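Local atomic coordinates of Alpha/beta hydrolase (Pseudomonas aeruginosa PAO1, PDB entry 4R1D), a protein that probably acts as a lipase effector (Tle4) of the H2 type VI secretion system, binds calcium and forms a complex with its inhibitor Tli4. Residues K68-V71 with W72-P75; V277-G280 with V281-A284; A318-A321 with G322-E325; D364-E367 with E368-N372; G495-E498 with T499-T502. All blocks are in the same frame, centred on the assembly; numbering follows the deposited sequence.

Contact 1: K68-V71 with W72-P75; sequences KSEV and WRPP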
loop_
_atom_site.group_PDB
_atom_site.type_symbol
_atom_site.label_atom_id
_atom_site.label_comp_id
_atom_site.label_asym_id
_atom_site.label_seq_id
_atom_site.Cartn_x
_atom_site.Cartn_y
_atom_site.Cartn_z
ATOM N N LYS A 68 14.611 -0.461 5.912
ATOM C CA LYS A 68 14.112 0.854 6.313
ATOM C C LYS A 68 14.139 1.943 5.233
ATOM O O LYS A 68 13.818 3.105 5.515
ATOM C CB LYS A 68 14.799 1.343 7.608
ATOM C CG LYS A 68 14.878 0.305 8.718
ATOM C CD LYS A 68 13.486 -0.222 9.108
ATOM C CE LYS A 68 13.554 -1.178 10.274
ATOM N NZ LYS A 68 12.200 -1.718 10.588
ATOM N N SER A 69 14.496 1.586 4.002
ATOM C CA SER A 69 14.520 2.579 2.931
ATOM C C SER A 69 13.100 2.850 2.450
ATOM O O SER A 69 12.214 1.999 2.604
ATOM C CB SER A 69 15.422 2.149 1.768
ATOM O OG SER A 69 15.638 3.241 0.875
ATOM N N GLU A 70 12.878 4.041 1.902
ATOM C CA GLU A 70 11.540 4.456 1.470
ATOM C C GLU A 70 11.122 3.728 0.189
ATOM O O GLU A 70 11.859 3.739 -0.792
ATOM C CB GLU A 70 11.519 5.967 1.221
ATOM C CG GLU A 70 11.780 6.838 2.445
ATOM C CD GLU A 70 13.256 6.954 2.815
ATOM O OE1 GLU A 70 14.108 6.442 2.060
ATOM O OE2 GLU A 70 13.560 7.570 3.863
ATOM N N VAL A 71 9.943 3.104 0.192
ATOM C CA VAL A 71 9.433 2.436 -1.002
ATOM C C VAL A 71 8.100 3.015 -1.473
ATOM O O VAL A 71 7.618 2.664 -2.543
ATOM C CB VAL A 71 9.250 0.917 -0.777
ATOM C CG1 VAL A 71 10.603 0.246 -0.513
ATOM C CG2 VAL A 71 8.305 0.677 0.373
ATOM N N TRP A 72 7.490 3.878 -0.667
ATOM C CA TRP A 72 6.201 4.477 -1.050
ATOM C C TRP A 72 6.040 5.815 -0.349
ATOM O O TRP A 72 6.014 5.868 0.873
ATOM C CB TRP A 72 5.020 3.587 -0.671
ATOM C CG TRP A 72 3.737 4.091 -1.269
ATOM C CD1 TRP A 72 2.687 4.686 -0.619
ATOM C CD2 TRP A 72 3.392 4.072 -2.658
ATOM N NE1 TRP A 72 1.698 5.031 -1.532
ATOM C CE2 TRP A 72 2.116 4.663 -2.788
ATOM C CE3 TRP A 72 4.041 3.607 -3.805
ATOM C CZ2 TRP A 72 1.476 4.788 -4.021
ATOM C CZ3 TRP A 72 3.400 3.728 -5.030
ATOM C CH2 TRP A 72 2.138 4.314 -5.131
ATOM N N ARG A 73 5.962 6.881 -1.138
ATOM C CA ARG A 73 5.781 8.224 -0.612
ATOM C C ARG A 73 5.106 9.109 -1.656
ATOM O O ARG A 73 5.751 9.889 -2.374
ATOM C CB ARG A 73 7.095 8.815 -0.126
ATOM C CG ARG A 73 6.887 9.842 0.976
ATOM C CD ARG A 73 8.200 10.299 1.570
ATOM N NE ARG A 73 8.689 9.452 2.656
ATOM C CZ ARG A 73 9.600 9.874 3.525
ATOM N NH1 ARG A 73 10.061 11.113 3.413
ATOM N NH2 ARG A 73 10.030 9.090 4.504
ATOM N N PRO A 74 3.783 8.970 -1.735
ATOM C CA PRO A 74 2.866 9.616 -2.676
ATOM C C PRO A 74 2.860 11.126 -2.495
ATOM O O PRO A 74 3.169 11.615 -1.411
ATOM C CB PRO A 74 1.511 9.026 -2.288
ATOM C CG PRO A 74 1.665 8.641 -0.839
ATOM C CD PRO A 74 3.076 8.128 -0.759
ATOM N N PRO A 75 2.513 11.869 -3.553
ATOM C CA PRO A 75 2.075 11.389 -4.871
ATOM C C PRO A 75 3.242 10.966 -5.745
ATOM O O PRO A 75 4.343 11.510 -5.612
ATOM C CB PRO A 75 1.429 12.635 -5.480
ATOM C CG PRO A 75 2.227 13.755 -4.906
ATOM C CD PRO A 75 2.519 13.340 -3.482
#

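Contact 2: V277-G280 with V281-A284; sequences VVHG and VQPA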
loop_
_atom_site.group_PDB
_atom_site.type_symbol
_atom_site.label_atom_id
_atom_site.label_comp_id
_atom_site.label_asym_id
_atom_site.label_seq_id
_atom_site.Cartn_x
_atom_site.Cartn_y
_atom_site.Cartn_z
ATOM N N VAL A 277 -18.346 6.776 14.199
ATOM C CA VAL A 277 -17.489 6.755 13.023
ATOM C C VAL A 277 -17.969 7.728 11.961
ATOM O O VAL A 277 -19.153 7.760 11.616
ATOM C CB VAL A 277 -17.477 5.355 12.413
ATOM C CG1 VAL A 277 -16.620 5.323 11.154
ATOM C CG2 VAL A 277 -16.966 4.330 13.452
ATOM N N VAL A 278 -17.028 8.526 11.465
ATOM C CA VAL A 278 -17.200 9.326 10.270
ATOM C C VAL A 278 -16.487 8.629 9.113
ATOM O O VAL A 278 -15.308 8.293 9.216
ATOM C CB VAL A 278 -16.591 10.717 10.485
ATOM C CG1 VAL A 278 -16.379 11.460 9.142
ATOM C CG2 VAL A 278 -17.459 11.516 11.455
ATOM N N HIS A 279 -17.218 8.387 8.030
ATOM C CA HIS A 279 -16.644 7.874 6.787
ATOM C C HIS A 279 -16.740 8.921 5.685
ATOM O O HIS A 279 -17.823 9.471 5.427
ATOM C CB HIS A 279 -17.429 6.662 6.267
ATOM C CG HIS A 279 -17.332 5.427 7.108
ATOM N ND1 HIS A 279 -16.137 4.921 7.577
ATOM C CD2 HIS A 279 -18.287 4.537 7.472
ATOM C CE1 HIS A 279 -16.368 3.799 8.240
ATOM N NE2 HIS A 279 -17.664 3.542 8.189
ATOM N N GLY A 280 -15.624 9.149 5.002
ATOM C CA GLY A 280 -15.598 9.955 3.791
ATOM C C GLY A 280 -15.233 9.095 2.591
ATOM O O GLY A 280 -14.290 8.302 2.642
ATOM N N VAL A 281 -16.000 9.248 1.518
ATOM C CA VAL A 281 -15.783 8.541 0.253
ATOM C C VAL A 281 -15.388 7.068 0.352
ATOM O O VAL A 281 -14.479 6.617 -0.353
ATOM C CB VAL A 281 -14.803 9.290 -0.698
ATOM C CG1 VAL A 281 -15.312 10.693 -0.978
ATOM C CG2 VAL A 281 -13.351 9.312 -0.135
ATOM N N GLN A 282 -16.093 6.315 1.192
ATOM C CA GLN A 282 -15.802 4.898 1.348
ATOM C C GLN A 282 -16.311 4.132 0.137
ATOM O O GLN A 282 -17.460 4.285 -0.241
ATOM C CB GLN A 282 -16.476 4.318 2.593
ATOM C CG GLN A 282 -16.066 2.868 2.830
ATOM C CD GLN A 282 -16.748 2.207 4.016
ATOM O OE1 GLN A 282 -17.132 2.863 5.009
ATOM N NE2 GLN A 282 -16.899 0.891 3.924
ATOM N N PRO A 283 -15.456 3.308 -0.465
ATOM C CA PRO A 283 -15.938 2.357 -1.473
ATOM C C PRO A 283 -16.461 1.116 -0.730
ATOM O O PRO A 283 -15.796 0.069 -0.678
ATOM C CB PRO A 283 -14.672 2.031 -2.261
ATOM C CG PRO A 283 -13.565 2.131 -1.238
ATOM C CD PRO A 283 -13.995 3.240 -0.278
ATOM N N ALA A 284 -17.657 1.257 -0.161
ATOM C CA ALA A 284 -18.198 0.322 0.820
ATOM C C ALA A 284 -18.333 -1.063 0.227
ATOM O O ALA A 284 -18.138 -2.071 0.921
ATOM C CB ALA A 284 -19.566 0.823 1.337
#

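Contact 3: A318-A321 with G322-E325; sequences ANSA and GALE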
loop_
_atom_site.group_PDB
_atom_site.type_symbol
_atom_site.label_atom_id
_atom_site.label_comp_id
_atom_site.label_asym_id
_atom_site.label_seq_id
_atom_site.Cartn_x
_atom_site.Cartn_y
_atom_site.Cartn_z
ATOM N N ALA A 318 -2.299 -7.587 -8.071
ATOM C CA ALA A 318 -2.750 -8.979 -8.047
ATOM C C ALA A 318 -2.070 -9.785 -6.950
ATOM O O ALA A 318 -2.469 -10.914 -6.670
ATOM C CB ALA A 318 -2.559 -9.660 -9.433
ATOM N N ASN A 319 -1.056 -9.194 -6.320
ATOM C CA ASN A 319 -0.376 -9.822 -5.174
ATOM C C ASN A 319 -0.686 -9.199 -3.817
ATOM O O ASN A 319 -0.101 -9.589 -2.795
ATOM C CB ASN A 319 1.138 -9.814 -5.397
ATOM C CG ASN A 319 1.539 -10.680 -6.542
ATOM O OD1 ASN A 319 2.071 -10.203 -7.540
ATOM N ND2 ASN A 319 1.255 -11.966 -6.426
ATOM N N SER A 320 -1.607 -8.242 -3.808
ATOM C CA SER A 320 -1.893 -7.464 -2.610
ATOM C C SER A 320 -3.349 -7.594 -2.207
ATOM O O SER A 320 -4.248 -7.192 -2.950
ATOM C CB SER A 320 -1.547 -5.989 -2.838
ATOM O OG SER A 320 -2.297 -5.160 -1.965
ATOM N N ALA A 321 -3.573 -8.163 -1.022
ATOM C CA ALA A 321 -4.925 -8.349 -0.508
ATOM C C ALA A 321 -5.587 -6.997 -0.289
ATOM O O ALA A 321 -6.754 -6.802 -0.627
ATOM C CB ALA A 321 -4.906 -9.183 0.800
ATOM N N GLY A 322 -4.832 -6.053 0.267
ATOM C CA GLY A 322 -5.365 -4.721 0.505
ATOM C C GLY A 322 -5.851 -4.052 -0.767
ATOM O O GLY A 322 -6.906 -3.402 -0.770
ATOM N N ALA A 323 -5.086 -4.190 -1.849
ATOM C CA ALA A 323 -5.445 -3.552 -3.111
ATOM C C ALA A 323 -6.624 -4.263 -3.760
ATOM O O ALA A 323 -7.573 -3.615 -4.227
ATOM C CB ALA A 323 -4.249 -3.518 -4.064
ATOM N N LEU A 324 -6.563 -5.596 -3.780
ATOM C CA LEU A 324 -7.601 -6.403 -4.413
ATOM C C LEU A 324 -8.928 -6.273 -3.693
ATOM O O LEU A 324 -9.985 -6.477 -4.294
ATOM C CB LEU A 324 -7.206 -7.885 -4.435
ATOM C CG LEU A 324 -6.261 -8.274 -5.563
ATOM C CD1 LEU A 324 -5.796 -9.714 -5.385
ATOM C CD2 LEU A 324 -6.917 -8.067 -6.934
ATOM N N GLU A 325 -8.879 -5.955 -2.403
ATOM C CA GLU A 325 -10.105 -5.826 -1.621
ATOM C C GLU A 325 -10.967 -4.647 -2.069
ATOM O O GLU A 325 -12.121 -4.536 -1.672
ATOM C CB GLU A 325 -9.804 -5.762 -0.121
ATOM C CG GLU A 325 -9.557 -7.139 0.489
ATOM C CD GLU A 325 -8.865 -7.081 1.839
ATOM O OE1 GLU A 325 -8.715 -5.967 2.383
ATOM O OE2 GLU A 325 -8.473 -8.157 2.343
#

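Contact 4: D364-E367 with E368-N372; sequences DPYE and EIYKN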
loop_
_atom_site.group_PDB
_atom_site.type_symbol
_atom_site.label_atom_id
_atom_site.label_comp_id
_atom_site.label_asym_id
_atom_site.label_seq_id
_atom_site.Cartn_x
_atom_site.Cartn_y
_atom_site.Cartn_z
ATOM N N ASP A 364 -21.733 -13.278 -9.068
ATOM C CA ASP A 364 -20.474 -13.824 -8.564
ATOM C C ASP A 364 -19.298 -13.275 -9.352
ATOM O O ASP A 364 -18.771 -13.943 -10.239
ATOM C CB ASP A 364 -20.477 -15.357 -8.630
ATOM C CG ASP A 364 -19.285 -15.974 -7.916
ATOM O OD1 ASP A 364 -18.325 -15.233 -7.595
ATOM O OD2 ASP A 364 -19.298 -17.201 -7.681
ATOM N N PRO A 365 -18.869 -12.055 -9.018
ATOM C CA PRO A 365 -17.761 -11.425 -9.736
ATOM C C PRO A 365 -16.470 -12.192 -9.521
ATOM O O PRO A 365 -15.596 -12.150 -10.388
ATOM C CB PRO A 365 -17.667 -10.023 -9.098
ATOM C CG PRO A 365 -18.291 -10.175 -7.742
ATOM C CD PRO A 365 -19.374 -11.226 -7.909
ATOM N N TYR A 366 -16.356 -12.894 -8.393
ATOM C CA TYR A 366 -15.128 -13.624 -8.093
ATOM C C TYR A 366 -14.837 -14.695 -9.138
ATOM O O TYR A 366 -13.715 -14.775 -9.656
ATOM C CB TYR A 366 -15.170 -14.207 -6.673
ATOM C CG TYR A 366 -15.609 -13.175 -5.665
ATOM C CD1 TYR A 366 -14.732 -12.202 -5.210
ATOM C CD2 TYR A 366 -16.924 -13.141 -5.203
ATOM C CE1 TYR A 366 -15.154 -11.230 -4.305
ATOM C CE2 TYR A 366 -17.346 -12.181 -4.297
ATOM C CZ TYR A 366 -16.456 -11.233 -3.856
ATOM O OH TYR A 366 -16.881 -10.289 -2.960
ATOM N N GLU A 367 -15.843 -15.503 -9.466
ATOM C CA GLU A 367 -15.653 -16.564 -10.454
ATOM C C GLU A 367 -15.870 -16.067 -11.882
ATOM O O GLU A 367 -15.168 -16.471 -12.807
ATOM C CB GLU A 367 -16.600 -17.739 -10.175
ATOM C CG GLU A 367 -16.445 -18.370 -8.798
ATOM C CD GLU A 367 -15.117 -19.081 -8.615
ATOM O OE1 GLU A 367 -14.577 -19.607 -9.610
ATOM O OE2 GLU A 367 -14.614 -19.109 -7.472
ATOM N N GLU A 368 -16.854 -15.192 -12.058
ATOM C CA GLU A 368 -17.218 -14.721 -13.390
ATOM C C GLU A 368 -16.202 -13.771 -14.017
ATOM O O GLU A 368 -16.038 -13.740 -15.230
ATOM C CB GLU A 368 -18.594 -14.059 -13.366
ATOM C CG GLU A 368 -19.708 -14.982 -12.927
ATOM C CD GLU A 368 -21.052 -14.345 -13.139
ATOM O OE1 GLU A 368 -21.304 -13.893 -14.273
ATOM O OE2 GLU A 368 -21.832 -14.255 -12.173
ATOM N N ILE A 369 -15.514 -13.000 -13.186
ATOM C CA ILE A 369 -14.608 -11.970 -13.692
ATOM C C ILE A 369 -13.196 -12.121 -13.131
ATOM O O ILE A 369 -12.237 -12.257 -13.888
ATOM C CB ILE A 369 -15.138 -10.566 -13.352
ATOM C CG1 ILE A 369 -16.536 -10.369 -13.952
ATOM C CG2 ILE A 369 -14.207 -9.497 -13.879
ATOM C CD1 ILE A 369 -17.243 -9.082 -13.504
ATOM N N TYR A 370 -13.068 -12.124 -11.805
ATOM C CA TYR A 370 -11.734 -12.011 -11.192
ATOM C C TYR A 370 -10.809 -13.203 -11.456
ATOM O O TYR A 370 -9.625 -13.011 -11.705
ATOM C CB TYR A 370 -11.812 -11.715 -9.685
ATOM C CG TYR A 370 -12.712 -10.558 -9.345
ATOM C CD1 TYR A 370 -12.967 -9.560 -10.277
ATOM C CD2 TYR A 370 -13.317 -10.463 -8.088
ATOM C CE1 TYR A 370 -13.809 -8.496 -9.980
ATOM C CE2 TYR A 370 -14.160 -9.408 -7.777
ATOM C CZ TYR A 370 -14.407 -8.428 -8.731
ATOM O OH TYR A 370 -15.245 -7.380 -8.427
ATOM N N LYS A 371 -11.350 -14.421 -11.404
ATOM C CA LYS A 371 -10.567 -15.621 -11.694
ATOM C C LYS A 371 -10.682 -16.072 -13.156
ATOM O O LYS A 371 -9.943 -16.952 -13.600
ATOM C CB LYS A 371 -10.948 -16.765 -10.742
ATOM C CG LYS A 371 -10.571 -16.480 -9.284
ATOM C CD LYS A 371 -10.574 -17.744 -8.430
ATOM C CE LYS A 371 -11.938 -18.002 -7.843
ATOM N NZ LYS A 371 -11.965 -19.174 -6.919
ATOM N N ASN A 372 -11.606 -15.470 -13.896
ATOM C CA ASN A 372 -11.765 -15.784 -15.320
ATOM C C ASN A 372 -10.500 -15.454 -16.117
ATOM O O ASN A 372 -9.981 -14.339 -16.034
ATOM C CB ASN A 372 -12.963 -15.020 -15.880
ATOM C CG ASN A 372 -13.263 -15.374 -17.328
ATOM O OD1 ASN A 372 -12.538 -14.975 -18.237
ATOM N ND2 ASN A 372 -14.356 -16.101 -17.548
HETATM O O HOH W 1 -15.220 -17.757 -15.504
#

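Contact 5: G495-E498 with T499-T502; sequences GGDE and TVPT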
loop_
_atom_site.group_PDB
_atom_site.type_symbol
_atom_site.label_atom_id
_atom_site.label_comp_id
_atom_site.label_asym_id
_atom_site.label_seq_id
_atom_site.Cartn_x
_atom_site.Cartn_y
_atom_site.Cartn_z
ATOM N N GLY A 495 -22.177 7.857 -12.185
ATOM C CA GLY A 495 -21.150 8.806 -11.777
ATOM C C GLY A 495 -20.378 8.367 -10.535
ATOM O O GLY A 495 -20.329 7.186 -10.204
ATOM N N GLY A 496 -19.801 9.335 -9.830
ATOM C CA GLY A 496 -19.097 9.041 -8.593
ATOM C C GLY A 496 -18.151 10.168 -8.241
ATOM O O GLY A 496 -18.490 11.347 -8.403
ATOM N N ASP A 497 -16.964 9.815 -7.756
ATOM C CA ASP A 497 -15.978 10.828 -7.397
ATOM C C ASP A 497 -14.656 10.608 -8.131
ATOM O O ASP A 497 -13.627 11.113 -7.705
ATOM C CB ASP A 497 -15.765 10.856 -5.875
ATOM C CG ASP A 497 -15.066 9.606 -5.357
ATOM O OD1 ASP A 497 -14.625 8.796 -6.191
ATOM O OD2 ASP A 497 -14.941 9.439 -4.121
ATOM N N GLU A 498 -14.716 9.858 -9.237
ATOM C CA GLU A 498 -13.570 9.508 -10.085
ATOM C C GLU A 498 -13.034 8.126 -9.741
ATOM O O GLU A 498 -12.623 7.375 -10.623
ATOM C CB GLU A 498 -12.431 10.536 -10.027
ATOM C CG GLU A 498 -12.861 11.957 -10.325
ATOM C CD GLU A 498 -12.256 12.509 -11.588
ATOM O OE1 GLU A 498 -11.059 12.235 -11.851
ATOM O OE2 GLU A 498 -12.986 13.225 -12.307
ATOM N N THR A 499 -13.052 7.791 -8.456
ATOM C CA THR A 499 -12.530 6.501 -8.010
ATOM C C THR A 499 -13.609 5.566 -7.473
ATOM O O THR A 499 -13.541 4.360 -7.695
ATOM C CB THR A 499 -11.436 6.677 -6.949
ATOM O OG1 THR A 499 -10.245 7.136 -7.587
ATOM C CG2 THR A 499 -11.148 5.345 -6.251
ATOM N N VAL A 500 -14.594 6.128 -6.774
ATOM C CA VAL A 500 -15.697 5.349 -6.212
ATOM C C VAL A 500 -17.004 5.683 -6.945
ATOM O O VAL A 500 -17.511 6.788 -6.828
ATOM C CB VAL A 500 -15.857 5.651 -4.703
ATOM C CG1 VAL A 500 -17.065 4.912 -4.091
ATOM C CG2 VAL A 500 -14.560 5.281 -3.953
ATOM N N PRO A 501 -17.541 4.725 -7.712
ATOM C CA PRO A 501 -18.834 4.986 -8.370
ATOM C C PRO A 501 -19.901 5.199 -7.317
ATOM O O PRO A 501 -19.826 4.629 -6.235
ATOM C CB PRO A 501 -19.111 3.687 -9.126
ATOM C CG PRO A 501 -17.734 3.146 -9.420
ATOM C CD PRO A 501 -16.923 3.472 -8.180
ATOM N N THR A 502 -20.901 6.010 -7.629
ATOM C CA THR A 502 -21.996 6.226 -6.705
ATOM C C THR A 502 -22.612 4.890 -6.234
ATOM O O THR A 502 -23.043 4.771 -5.088
ATOM C CB THR A 502 -23.052 7.158 -7.350
ATOM O OG1 THR A 502 -22.396 8.348 -7.819
ATOM C CG2 THR A 502 -24.124 7.547 -6.346
#

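Contact 1: K68-V71 with W72-P75
The guanidinium of Arg73 has the methylene of Glu70 over one face, with Glu70 CG 3.5 Å from Arg73 NH2. The Glu70 carboxylate plane stands at 86° to the guanidinium. Glu70 OE2 is 3.9 Å from Arg73 NH2 and well out of the guanidinium plane. This is a long salt bridge of charge alone, with no N-H aimed at the oxygen. The Trp72 indole has Val71 O at its edge, near the ring plane, 3.9 Å from Trp72 CE3. Its NE1 is hydrogen-bonded to Met58 O, and the ring packs edge-to-face with Trp211. The backbone between these groups is a classic beta bulge. Val71 and Trp72 both face Leu62 on strand 62-64, and strand 70-72 is an outer strand, within this chain, of a small antiparallel sheet. Glu70 and Arg73 flank the bulge, and the arginine end returns over Glu70. The Arg73 chain turns at chi3 (-87°), which lays its flat end across Glu70 CG. Both charges have stronger partners elsewhere. Glu70 OE2 forms a salt bridge with Arg177 of the other protein chain of the complex, and Arg73 NH2 forms one with Asp114. Leu264 of that other chain packs against both Glu70 and Arg73.

Contact 2: V277-G280 with V281-A284
Gln282 has its CG anti to the backbone N (chi1 -175°) and stays extended at chi2, which carries the amide back to the His279 ring. His279 has its CG anti to the carbonyl carbon (chi1 -68°), beside its backbone N. The two side chains then run side by side and point the same way. The contact closes strand 274-280, an inner strand of the parallel sheet of this alpha/beta hydrolase, and opens the loop that leads to helix 289-296. The Gln282 amide stands nearly upright over the centre of one imidazole face, with the planes 80° apart. The opposite face carries Val277 CG1, 3.3 Å above the plane and towards the rim. His279 is therefore sandwiched between two residues of its own stretch. Its ring is also tied at ND1 by a hydrogen bond to Thr254 on the adjacent strand 250-255. Val281 breaks the strand with a left-handed backbone conformation. Pro283 follows as the centre of an inverse gamma turn, with a weak bond of 3.0 Å from Ala284 N to Gln282 O. At the sharp bend, Val281 CG2 sits only 3.1 Å from Gly280 O.

Contact 3: A318-A321 with G322-E325
A short helix, 321-324, begins here, and Ser320 is its N-cap. Ser320 OG accepts from Ala323 N at 3.0 Å, with an N-H...O angle of 157°. The hydroxyl lies anti to its own backbone N (chi1 156°), which carries it over the first turn. The same oxygen also touches the methyl of Ala323, at 3.3 Å from OG to CB. The backbone supports the cap. Leu324 N binds Ser320 O at 2.9 Å, and Glu325 N binds Ala321 O at 2.9 Å with a more bent N-H. Leu324 folds over the start of the helix. Its CB and CG lie against Ser320 O, and its CD1 meets Ala318 O at 3.8 Å. Glu325 curls back too, with CG 3.0 Å from Ala321 O and OE2 4.0 Å from Ala321 CB. The helix sits between its neighbours: Val317 of helix 310-317 touches Ala323 and Leu324, while Ile411 and Phe414 of helix 400-421 touch Glu325. Ser320 OG gives its hydrogen to Leu212 O, so one buried hydroxyl serves both as cap and as donor. The carboxylate of Glu325 is bonded to Ser214 OG and to Asn215 N, where helix 215-238 begins. The Asn215 N-H and the start of that helix would probably favour the charged form of this buried carboxylate.

Contact 4: D364-E367 with E368-N372
Tyr366 and Tyr370 meet as an offset edge-to-face pair. The edge of Tyr370 points to the face of Tyr366, with centroids 5.6 Å apart and planes at 81°. The nearest carbons are Tyr366 CD1 and Tyr370 CD2, at 3.6 Å. Pro365 runs alongside Tyr370, with its CB 3.6 Å from Tyr370 CZ. Pro365 O lies over one face of the Tyr370 ring. One turn away, Lys371 NZ donates to Glu367 OE2 at 2.7 Å, on the syn side of the carboxylate, as part of a salt bridge. The bend in the lysine chain at chi3 (-89°) brings the ammonium onto that oxygen. The backbone sets these side chains in place. Pro365 O accepts twice: from Tyr370 N at 2.9 Å, nearly in line with the carbonyl, and from Ile369 N, above the carbonyl plane. Lys371 N binds Tyr366 O. At the front end, Asp364 OD1 accepts from Glu367 N at 3.1 Å, and Glu368 OE2 folds back to Asp364 N at 3.3 Å. At the back, a water donates to Glu367 O and accepts from Asn372 ND2. Farther out, Tyr366 OH binds His415 of helix 400-421, Tyr370 OH binds Pro328 O, Lys371 NZ has a second salt bridge to Asp409, and Glu368 OE1 takes Gln361 N. The whole is a short helix with an aspartate N-cap and, near its end, bonds from residue i+5 to residue i, the mark of a pi-type turn.

Contact 5: G495-E498 with T499-T502
Asp497 lays its carboxylate against the Val500 side chain, with OD2 3.9 Å from Val500 CB. Its OD1 grips the backbone ahead. Val500 N donates to it at 2.7 Å, almost straight (173°) and on the syn side. Thr499 N donates to it at 2.9 Å, nearly in line with the C-O bond. The Thr499 bond closes an Asx turn, and the Val500 bond adds a second N-H, from residue i+3. A chi1 of 69° sets the Asp497 carboxylate over the turn. The backbone closes behind the turn. Asp497 N binds Val500 O at 3.2 Å, and Thr502 N binds Gly495 O at 2.9 Å. Gly496 and Pro501 form a single beta bridge between those bonds. Two CA-H...O contacts add to it, one of them from Gly496 CA to Val500 O at 3.3 Å. Gly496 has backbone angles suited to glycine and no side chain to stand between the two arms, and this lets them lie so close. Pro501 then stands at the N-cap position of helix 502-505. Outside the loop, Glu498 OE2 pairs with Arg437, and Thr502 OG1 binds Ser494 O. The second carboxylate oxygen of Asp497 binds His535 ND1. With OD1 held by two N-H groups and OD2 turned to a histidine, the side chain is well fixed. The pairing is consistent with the acid-histidine pair of a hydrolase catalytic triad, though that role is inferred.

The five contacts follow one another along the chain. Contact 1 lies on the small antiparallel sheet, its centre about 25 Å from that of contact 2, and alone meets the other protein chain. Contacts 2 and 5 touch at the end of strand 274-280. There Val281 CG1 is 3.4 Å from Asp497 OD2, and Pro283 packs on Val500. The strand end and the later loop build one region beside His535, consistent with the active-site end of the sheet in alpha/beta hydrolases. Contacts 3 and 4 lie about 15 Å apart between centres. Both lean on helix 400-421, where His415 meets Glu325 O of contact 3 and Tyr366 OH of contact 4. None is at the calcium site.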